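Local coordinates for protein pyridine nucleotide-disulphide oxidoreductase dimerisation region (Escherichia coli BL21, PDB 6KYY) that is an FAD-containing flavoprotein of the disulfide reductase family that probably takes part in resistance to reactive chlorine species stress, at residues 179-184 and 191-196; 210-215 and 400-405; 293-298 and 319-324; 411-416 and 424-429. All blocks are in the same frame, centred on the assembly; numbering follows the deposited sequence.

Contact 1 of 4, residues 179-184 and 191-196; sequences EFASMF and VTILEA
A181 meets V191 and I193 across a buried helix-on-sheet contact. The CB of A181 points at the strand and is the one methyl of the helix that reaches it. V191 presents both of its branches. CG1 stands anti to the backbone N (chi1 -163°) and comes to 4.2 Å from CB of A181. CG2 turns the other way and lies 3.6 Å from the backbone O of A181. The valine thus straddles the alanine, with one methyl near its side chain and the other near its carbonyl. I193 joins through its branch methyl: CG2 is 4.1 Å from CB of A181. F184 starts toward the strand, but its ring leads away, and it adds little. A small side chain here lets V191 and I193 lie close against the helix turn, with purely apolar contact between side chains. The segment axes run almost antiparallel, at 172° and 8.9 Å. This is the return leg of the beta-alpha-beta unit formed by strand 167-171, helix 175-186 and strand 190-194. V191 and I193 also pack on L168 and I170 of strand 167-171 on one flank and V221 of strand 221-224 on the other.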
# COMPACT_ATOMS: atom_id res chain seq x y z
N GLU B 179 -2.02 18.12 -6.67
CA GLU B 179 -2.31 17.53 -5.37
C GLU B 179 -3.38 18.32 -4.64
O GLU B 179 -4.33 17.75 -4.09
CB GLU B 179 -1.03 17.47 -4.54
CG GLU B 179 -0.90 16.25 -3.64
CD GLU B 179 0.54 15.97 -3.26
OE1 GLU B 179 1.23 15.25 -4.02
OE2 GLU B 179 0.98 16.47 -2.21
N PHE B 180 -3.25 19.65 -4.63
CA PHE B 180 -4.25 20.50 -3.99
C PHE B 180 -5.54 20.56 -4.79
O PHE B 180 -6.59 20.86 -4.21
CB PHE B 180 -3.69 21.91 -3.81
CG PHE B 180 -2.92 22.09 -2.53
CD1 PHE B 180 -3.58 22.19 -1.32
CD2 PHE B 180 -1.54 22.17 -2.55
CE1 PHE B 180 -2.88 22.35 -0.15
CE2 PHE B 180 -0.83 22.33 -1.37
CZ PHE B 180 -1.50 22.42 -0.17
N ALA B 181 -5.49 20.28 -6.09
CA ALA B 181 -6.71 20.29 -6.90
C ALA B 181 -7.67 19.20 -6.43
O ALA B 181 -8.85 19.47 -6.15
CB ALA B 181 -6.36 20.11 -8.37
N SER B 182 -7.19 17.96 -6.34
CA SER B 182 -8.06 16.86 -5.91
C SER B 182 -8.47 17.03 -4.45
O SER B 182 -9.62 16.75 -4.10
CB SER B 182 -7.35 15.52 -6.10
OG SER B 182 -6.56 15.52 -7.27
N MET B 183 -7.55 17.49 -3.60
CA MET B 183 -7.84 17.56 -2.17
C MET B 183 -9.02 18.49 -1.88
O MET B 183 -9.91 18.15 -1.09
CB MET B 183 -6.60 18.04 -1.40
CG MET B 183 -6.84 18.22 0.09
SD MET B 183 -5.85 19.55 0.80
CE MET B 183 -4.20 18.88 0.58
N PHE B 184 -9.05 19.66 -2.52
CA PHE B 184 -10.14 20.60 -2.27
C PHE B 184 -11.38 20.26 -3.08
O PHE B 184 -12.50 20.50 -2.61
CB PHE B 184 -9.67 22.02 -2.55
CG PHE B 184 -8.86 22.62 -1.43
CD1 PHE B 184 -7.55 22.24 -1.22
CD2 PHE B 184 -9.43 23.56 -0.57
CE1 PHE B 184 -6.81 22.78 -0.18
CE2 PHE B 184 -8.69 24.10 0.46
CZ PHE B 184 -7.38 23.72 0.66
N VAL B 191 -12.52 23.96 -8.47
CA VAL B 191 -11.10 24.27 -8.62
C VAL B 191 -10.83 24.68 -10.06
O VAL B 191 -11.44 24.15 -11.00
CB VAL B 191 -10.21 23.08 -8.21
CG1 VAL B 191 -8.78 23.55 -7.97
CG2 VAL B 191 -10.76 22.40 -6.97
N THR B 192 -9.91 25.63 -10.23
CA THR B 192 -9.47 26.09 -11.55
C THR B 192 -7.95 26.25 -11.50
O THR B 192 -7.45 27.22 -10.93
CB THR B 192 -10.15 27.39 -11.96
OG1 THR B 192 -11.57 27.19 -12.03
CG2 THR B 192 -9.64 27.86 -13.31
N ILE B 193 -7.23 25.30 -12.09
CA ILE B 193 -5.77 25.34 -12.14
C ILE B 193 -5.35 25.97 -13.46
O ILE B 193 -5.85 25.60 -14.53
CB ILE B 193 -5.16 23.94 -11.97
CG1 ILE B 193 -5.81 22.93 -12.92
CG2 ILE B 193 -5.32 23.46 -10.54
CD1 ILE B 193 -5.46 21.49 -12.61
N LEU B 194 -4.43 26.93 -13.39
CA LEU B 194 -3.96 27.67 -14.56
C LEU B 194 -2.49 27.37 -14.77
O LEU B 194 -1.66 27.69 -13.92
CB LEU B 194 -4.19 29.17 -14.38
CG LEU B 194 -5.59 29.56 -13.88
CD1 LEU B 194 -5.57 30.94 -13.24
CD2 LEU B 194 -6.61 29.49 -15.00
N GLU B 195 -2.17 26.77 -15.91
CA GLU B 195 -0.80 26.39 -16.25
C GLU B 195 -0.31 27.22 -17.43
O GLU B 195 -1.05 27.45 -18.40
CB GLU B 195 -0.72 24.90 -16.59
CG GLU B 195 0.51 24.48 -17.38
CD GLU B 195 1.76 24.41 -16.52
OE1 GLU B 195 2.33 25.47 -16.21
OE2 GLU B 195 2.16 23.28 -16.16
N ALA B 196 0.93 27.69 -17.34
CA ALA B 196 1.49 28.52 -18.40
C ALA B 196 1.84 27.70 -19.64
O ALA B 196 1.71 28.19 -20.76
CB ALA B 196 2.73 29.26 -17.89

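Contact 2 of 4, residues 210-215 and 400-405; sequences DNIATI and SLLCVD
N211 and I212 of helix 206-218 take L402 of strand 396-402 between them at a domain interface. The helix belongs to the Rossmann-like domain that, as in this family, probably binds NAD(P)H. There it links two strands of a parallel sheet, 190-194 and 221-224. The strand belongs to the antiparallel sheet of the dimerisation domain. N211 comes first. Its CG stands anti to the backbone N (chi1 -159°), which carries the amide group out across the end of the leucine. CB of N211 also packs against CD2 of L402, so an aliphatic carbon of this polar residue does part of the packing. I212 follows and makes the closer touch. Its CB does not aim straight at the strand, but the longer branch comes nearer, and its CG1 lies 3.7 Å from CD2 of L402. The same isoleucine also packs on L345 of the neighbouring strand and on F200, L201 and M341 in loops, so it is well covered. T214 faces elsewhere. Its OG1 bonds to the carbonyl O of N211 at 3.1 Å, from above the carbonyl plane. The amide N of I215 reaches that oxygen from the same face, so two donors grip it. From the strand, L402 extends with CG anti to its backbone N (chi1 -174°). A single methyl, CD2, meets both helix residues, and on the asparagine CG and OD1 of N211 each lie 4.0 Å from CD2 of L402.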
# COMPACT_ATOMS: atom_id res chain seq x y z
N ASP B 210 -3.83 12.65 -19.87
CA ASP B 210 -5.24 12.71 -20.25
C ASP B 210 -6.11 12.04 -19.19
O ASP B 210 -7.19 12.55 -18.85
CB ASP B 210 -5.46 12.05 -21.61
CG ASP B 210 -4.91 12.89 -22.75
OD1 ASP B 210 -4.66 12.32 -23.84
OD2 ASP B 210 -4.73 14.11 -22.56
N ASN B 211 -5.66 10.91 -18.66
CA ASN B 211 -6.43 10.22 -17.63
C ASN B 211 -6.56 11.06 -16.37
O ASN B 211 -7.62 11.10 -15.74
CB ASN B 211 -5.79 8.87 -17.31
CG ASN B 211 -6.76 7.90 -16.66
OD1 ASN B 211 -7.46 8.24 -15.71
ND2 ASN B 211 -6.80 6.67 -17.17
N ILE B 212 -5.48 11.75 -15.98
CA ILE B 212 -5.52 12.60 -14.79
C ILE B 212 -6.46 13.78 -15.01
O ILE B 212 -7.21 14.17 -14.11
CB ILE B 212 -4.10 13.06 -14.42
CG1 ILE B 212 -3.28 11.88 -13.90
CG2 ILE B 212 -4.16 14.16 -13.38
CD1 ILE B 212 -1.82 12.20 -13.66
N ALA B 213 -6.45 14.35 -16.22
CA ALA B 213 -7.31 15.50 -16.50
C ALA B 213 -8.78 15.14 -16.41
O ALA B 213 -9.58 15.90 -15.86
CB ALA B 213 -6.98 16.07 -17.88
N THR B 214 -9.17 13.97 -16.93
CA THR B 214 -10.57 13.58 -16.89
C THR B 214 -11.00 13.16 -15.49
O THR B 214 -12.16 13.40 -15.10
CB THR B 214 -10.85 12.45 -17.88
OG1 THR B 214 -10.27 11.23 -17.41
CG2 THR B 214 -10.28 12.78 -19.25
N ILE B 215 -10.11 12.54 -14.72
CA ILE B 215 -10.42 12.26 -13.32
C ILE B 215 -10.65 13.57 -12.57
O ILE B 215 -11.59 13.69 -11.77
CB ILE B 215 -9.29 11.44 -12.67
CG1 ILE B 215 -9.27 10.02 -13.23
CG2 ILE B 215 -9.46 11.40 -11.15
CD1 ILE B 215 -8.14 9.16 -12.67
N SER B 400 4.07 3.45 -14.95
CA SER B 400 3.13 4.52 -14.61
C SER B 400 1.97 3.87 -13.85
O SER B 400 1.11 3.23 -14.46
CB SER B 400 2.64 5.24 -15.86
OG SER B 400 3.67 6.03 -16.43
N LEU B 401 1.96 4.02 -12.54
CA LEU B 401 0.97 3.39 -11.68
C LEU B 401 -0.01 4.46 -11.20
O LEU B 401 0.26 5.16 -10.22
CB LEU B 401 1.65 2.66 -10.53
CG LEU B 401 2.61 1.56 -10.98
CD1 LEU B 401 3.06 0.71 -9.80
CD2 LEU B 401 1.98 0.69 -12.05
N LEU B 402 -1.12 4.59 -11.91
CA LEU B 402 -2.19 5.53 -11.56
C LEU B 402 -3.32 4.70 -10.96
O LEU B 402 -4.25 4.28 -11.64
CB LEU B 402 -2.65 6.30 -12.79
CG LEU B 402 -3.67 7.42 -12.57
CD1 LEU B 402 -3.22 8.35 -11.46
CD2 LEU B 402 -3.89 8.20 -13.86
N CYS B 403 -3.23 4.47 -9.65
CA CYS B 403 -4.18 3.61 -8.97
C CYS B 403 -4.24 4.00 -7.50
O CYS B 403 -3.41 4.77 -7.01
CB CYS B 403 -3.78 2.14 -9.11
SG CYS B 403 -2.02 1.87 -8.94
N VAL B 404 -5.23 3.45 -6.80
CA VAL B 404 -5.25 3.55 -5.35
C VAL B 404 -4.09 2.74 -4.79
O VAL B 404 -3.77 1.66 -5.29
CB VAL B 404 -6.60 3.07 -4.80
CG1 VAL B 404 -7.64 4.18 -4.89
CG2 VAL B 404 -7.07 1.84 -5.55
N ASP B 405 -3.45 3.28 -3.75
CA ASP B 405 -2.27 2.67 -3.13
C ASP B 405 -1.11 2.55 -4.12
O ASP B 405 -0.28 1.64 -4.00
CB ASP B 405 -2.60 1.31 -2.52
CG ASP B 405 -3.19 1.42 -1.13
OD1 ASP B 405 -2.72 2.27 -0.35
OD2 ASP B 405 -4.13 0.66 -0.81

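Contact 3 of 4, residues 293-298 and 319-324; sequences NIWAMG and DELLGE
W295 carries the strand side of this contact, and E320 and L321 of helix 307-321 meet its indole. The tightly packed part is the indole itself, which is buried. F131 of strand 130-132 stacks on it and also touches L321, while V317 of helix 307-321 packs on W295 too. CG of W295 sits anti to the carbonyl carbon (chi1 -74°), which directs the ring toward the helix end. Strand 294-296 pairs in parallel with strand 130-132 in the FAD-binding part of the fold. It leads into G298, which touches FAD. This is as in the second FAD-binding (G-D) motif of the family, a hydrophobic strand running into glycine at the flavin. The backbone angles of G298 suit glycine, and its N bonds to D313 OD1 further back on the same helix. The looser side is the helix side, where E320 and L321 are both partly exposed. Their ends share one edge of the indole, and CZ2 of W295 meets both. It lies 4.0 Å from CD2 of L321, the two side chains lying side by side and pointing opposite ways. It is also 3.5 Å from OE2 of E320. E320 comes in at the edge with an extended chain, its OE2 close to the ring plane. NE1 of W295 donates to OE2 of E320 in a weak bond of 3.3 Å, bent to 140°. The carboxylate plane is turned 68° from the ring. That same OE2 also takes a weak bond from NE2 of H288, whose ring meets the indole obliquely.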
# COMPACT_ATOMS: atom_id res chain seq x y z
N ASN B 293 34.91 21.54 4.86
CA ASN B 293 34.21 21.25 6.11
C ASN B 293 32.81 21.86 6.15
O ASN B 293 32.23 22.02 7.23
CB ASN B 293 35.02 21.72 7.33
CG ASN B 293 36.32 20.96 7.49
OD1 ASN B 293 36.31 19.76 7.79
ND2 ASN B 293 37.44 21.64 7.29
N ILE B 294 32.24 22.18 4.99
CA ILE B 294 30.86 22.66 4.89
C ILE B 294 30.12 21.73 3.94
O ILE B 294 30.54 21.55 2.79
CB ILE B 294 30.79 24.11 4.41
CG1 ILE B 294 31.32 25.07 5.48
CG2 ILE B 294 29.35 24.46 4.01
CD1 ILE B 294 30.38 25.30 6.64
N TRP B 295 29.03 21.15 4.42
CA TRP B 295 28.17 20.28 3.62
C TRP B 295 26.84 20.96 3.35
O TRP B 295 26.44 21.91 4.03
CB TRP B 295 27.92 18.94 4.33
CG TRP B 295 29.08 18.00 4.33
CD1 TRP B 295 29.23 16.89 3.55
CD2 TRP B 295 30.24 18.06 5.17
NE1 TRP B 295 30.42 16.26 3.84
CE2 TRP B 295 31.06 16.96 4.83
CE3 TRP B 295 30.68 18.94 6.16
CZ2 TRP B 295 32.28 16.72 5.46
CZ3 TRP B 295 31.89 18.70 6.78
CH2 TRP B 295 32.68 17.60 6.42
N ALA B 296 26.14 20.46 2.33
CA ALA B 296 24.79 20.89 2.02
C ALA B 296 23.94 19.65 1.77
O ALA B 296 24.36 18.74 1.05
CB ALA B 296 24.75 21.82 0.81
N MET B 297 22.75 19.62 2.36
CA MET B 297 21.85 18.49 2.24
C MET B 297 20.44 18.98 1.99
O MET B 297 20.03 20.03 2.49
CB MET B 297 21.87 17.61 3.50
CG MET B 297 23.16 16.84 3.73
SD MET B 297 23.33 16.30 5.44
CE MET B 297 23.01 17.83 6.31
N GLY B 298 19.69 18.22 1.20
CA GLY B 298 18.29 18.51 0.98
C GLY B 298 18.04 19.44 -0.19
O GLY B 298 18.88 19.62 -1.08
N ASP B 319 28.05 8.13 5.78
CA ASP B 319 29.04 7.18 5.31
C ASP B 319 30.44 7.78 5.24
O ASP B 319 31.42 7.03 5.16
CB ASP B 319 28.64 6.64 3.93
CG ASP B 319 29.27 5.30 3.63
OD1 ASP B 319 29.58 4.55 4.58
OD2 ASP B 319 29.45 4.99 2.43
N GLU B 320 30.56 9.10 5.26
CA GLU B 320 31.87 9.73 5.23
C GLU B 320 32.40 10.03 6.63
O GLU B 320 33.58 9.82 6.90
CB GLU B 320 31.83 11.03 4.42
CG GLU B 320 33.18 11.71 4.28
CD GLU B 320 33.18 12.79 3.21
OE1 GLU B 320 33.66 12.51 2.09
OE2 GLU B 320 32.72 13.91 3.49
N LEU B 321 31.53 10.50 7.53
CA LEU B 321 31.97 10.88 8.86
C LEU B 321 32.14 9.69 9.79
O LEU B 321 32.97 9.73 10.70
CB LEU B 321 30.99 11.88 9.48
CG LEU B 321 30.59 13.08 8.63
CD1 LEU B 321 29.57 13.94 9.37
CD2 LEU B 321 31.81 13.91 8.25
N LEU B 322 31.36 8.62 9.59
CA LEU B 322 31.33 7.51 10.52
C LEU B 322 31.90 6.22 9.94
O LEU B 322 31.77 5.16 10.57
CB LEU B 322 29.91 7.29 11.04
CG LEU B 322 29.38 8.44 11.90
CD1 LEU B 322 28.15 8.03 12.69
CD2 LEU B 322 30.46 8.98 12.83
N GLY B 323 32.51 6.27 8.76
CA GLY B 323 33.33 5.18 8.28
C GLY B 323 32.72 4.44 7.10
O GLY B 323 31.64 4.77 6.61
N GLU B 324 33.46 3.41 6.66
CA GLU B 324 33.14 2.59 5.49
C GLU B 324 33.32 3.37 4.19
O GLU B 324 32.54 3.23 3.25
CB GLU B 324 31.73 1.98 5.57
CG GLU B 324 31.59 0.65 4.85
CD GLU B 324 30.94 0.79 3.48
OE1 GLU B 324 31.25 -0.03 2.59
OE2 GLU B 324 30.13 1.72 3.30

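Contact 4 of 4, residues 411-416 and 424-429; sequences NIVKMV and SILRDQ
NH2 of R427 bonds to OD2 of D428 at 2.9 Å, the shortest polar bond here. It is a salt bridge between chain neighbours. The oxygen is met on its syn side and lies close to the guanidinium plane. NE of R427 adds a weak second bond to OD1 of D428, so the two flat groups are linked twice, and S424 CB lies over the rim of one face of the guanidinium. This pair lies away from helix 411-416. The contact itself is apolar and centres on L426. CG of L426 stands anti to its carbonyl carbon (chi1 -59°), which sends the forked end between I412, V413 and V416. CD2 of L426 touches CG2 of I412 at 3.7 Å. CD1 of L426 lies 4.0 Å from CG2 of V416 and 4.3 Å from CG2 of V413. The other methyl of V416 has two partners: CG1 is 3.7 Å from CG2 of I425 and 4.1 Å from CD2 of L426. The valine and I425 lie side by side, pointing opposite ways, while L426 and V416 cross at a slant. M396 of strand 396-402 lies under V413, V416 and L426 and closes the apolar cluster from the sheet side. The segment axes are inclined at 138° and pass 10.7 Å apart at their closest. On another flank, N411 bonds to T432 of the second subunit, and M415 packs on Q429 of that subunit. This is a helix pair of the dimerisation domain, laid on its antiparallel sheet at the subunit interface, shortly before the chain reaches H433, the probable proton acceptor of the active site.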
# COMPACT_ATOMS: atom_id res chain seq x y z
N ASN B 411 7.14 0.91 -5.08
CA ASN B 411 8.39 0.46 -4.50
C ASN B 411 8.70 -0.99 -4.87
O ASN B 411 9.87 -1.39 -4.83
CB ASN B 411 8.35 0.61 -2.98
CG ASN B 411 8.05 2.03 -2.54
OD1 ASN B 411 8.85 2.95 -2.76
ND2 ASN B 411 6.89 2.23 -1.93
N ILE B 412 7.68 -1.78 -5.23
CA ILE B 412 7.93 -3.13 -5.72
C ILE B 412 8.55 -3.08 -7.11
O ILE B 412 9.48 -3.83 -7.42
CB ILE B 412 6.63 -3.96 -5.72
CG1 ILE B 412 6.07 -4.08 -4.30
CG2 ILE B 412 6.88 -5.34 -6.31
CD1 ILE B 412 4.89 -5.02 -4.19
N VAL B 413 8.03 -2.21 -7.98
CA VAL B 413 8.56 -2.09 -9.33
C VAL B 413 9.99 -1.56 -9.30
O VAL B 413 10.86 -2.04 -10.04
CB VAL B 413 7.65 -1.19 -10.18
CG1 VAL B 413 8.22 -1.01 -11.58
CG2 VAL B 413 6.24 -1.77 -10.25
N LYS B 414 10.26 -0.57 -8.44
CA LYS B 414 11.61 -0.04 -8.32
C LYS B 414 12.58 -1.10 -7.80
O LYS B 414 13.78 -1.05 -8.11
CB LYS B 414 11.61 1.17 -7.39
CG LYS B 414 12.93 1.92 -7.33
CD LYS B 414 13.46 1.99 -5.91
CE LYS B 414 14.45 3.12 -5.76
NZ LYS B 414 15.42 3.15 -6.89
N MET B 415 12.08 -2.07 -7.03
CA MET B 415 12.93 -3.11 -6.47
C MET B 415 13.64 -3.90 -7.56
O MET B 415 14.88 -3.92 -7.63
CB MET B 415 12.09 -4.04 -5.59
CG MET B 415 12.03 -3.64 -4.13
SD MET B 415 13.50 -4.13 -3.23
CE MET B 415 13.61 -2.80 -2.04
N VAL B 416 12.87 -4.55 -8.44
CA VAL B 416 13.47 -5.41 -9.45
C VAL B 416 14.18 -4.62 -10.54
O VAL B 416 15.05 -5.16 -11.23
CB VAL B 416 12.41 -6.35 -10.06
CG1 VAL B 416 11.58 -6.99 -8.96
CG2 VAL B 416 11.52 -5.60 -11.02
N SER B 424 9.64 -10.83 -15.87
CA SER B 424 9.06 -12.11 -15.51
C SER B 424 8.94 -12.29 -14.00
O SER B 424 8.09 -13.08 -13.55
CB SER B 424 9.89 -13.25 -16.11
OG SER B 424 11.07 -13.46 -15.35
N ILE B 425 9.75 -11.59 -13.22
CA ILE B 425 9.70 -11.73 -11.76
C ILE B 425 8.35 -11.26 -11.23
O ILE B 425 7.71 -11.94 -10.42
CB ILE B 425 10.86 -10.96 -11.11
CG1 ILE B 425 12.11 -11.84 -11.02
CG2 ILE B 425 10.47 -10.47 -9.72
CD1 ILE B 425 11.96 -13.00 -10.06
N LEU B 426 7.88 -10.10 -11.70
CA LEU B 426 6.60 -9.58 -11.25
C LEU B 426 5.42 -10.25 -11.93
O LEU B 426 4.30 -10.21 -11.40
CB LEU B 426 6.54 -8.07 -11.46
CG LEU B 426 7.63 -7.28 -10.73
CD1 LEU B 426 7.55 -5.80 -11.07
CD2 LEU B 426 7.53 -7.50 -9.23
N ARG B 427 5.64 -10.88 -13.09
CA ARG B 427 4.57 -11.59 -13.78
C ARG B 427 4.20 -12.89 -13.07
O ARG B 427 3.06 -13.36 -13.22
CB ARG B 427 4.97 -11.87 -15.23
CG ARG B 427 3.90 -12.54 -16.08
CD ARG B 427 4.49 -13.24 -17.29
NE ARG B 427 5.45 -14.27 -16.91
CZ ARG B 427 6.46 -14.68 -17.68
NH1 ARG B 427 6.64 -14.14 -18.87
NH2 ARG B 427 7.29 -15.62 -17.25
N ASP B 428 5.11 -13.48 -12.30
CA ASP B 428 4.91 -14.79 -11.72
C ASP B 428 4.97 -14.81 -10.20
O ASP B 428 4.85 -15.89 -9.61
CB ASP B 428 5.94 -15.79 -12.27
CG ASP B 428 5.73 -16.07 -13.74
OD1 ASP B 428 4.57 -16.05 -14.20
OD2 ASP B 428 6.74 -16.32 -14.44
N GLN B 429 5.13 -13.67 -9.54
CA GLN B 429 5.26 -13.65 -8.09
C GLN B 429 3.92 -13.94 -7.42
O GLN B 429 2.86 -13.56 -7.92
CB GLN B 429 5.81 -12.31 -7.61
CG GLN B 429 6.26 -12.31 -6.16
CD GLN B 429 7.15 -11.13 -5.84
OE1 GLN B 429 8.26 -11.02 -6.35
NE2 GLN B 429 6.67 -10.24 -4.98

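In the fold
Contact 1 closes within the parallel-sheet domain. The chain then runs on to helix 206-218, which opens contact 2, so the two share adjoining elements, with centres about 15 Å apart. Contact 2 joins this domain to the dimerisation domain. Between its two segments in sequence comes contact 3, at the FAD-binding end. It lies on the opposite side of the chain's centre from contacts 1 and 2, about 39 Å from each between centres. Contact 4 comes last, in the dimerisation domain, and touches contact 2: L401 CD1 lies 4.1 Å from V413 CG2. The four therefore sample the FAD-binding, probable NAD(P)H-binding and dimerisation parts of one subunit, with contact 4 at the partner subunit.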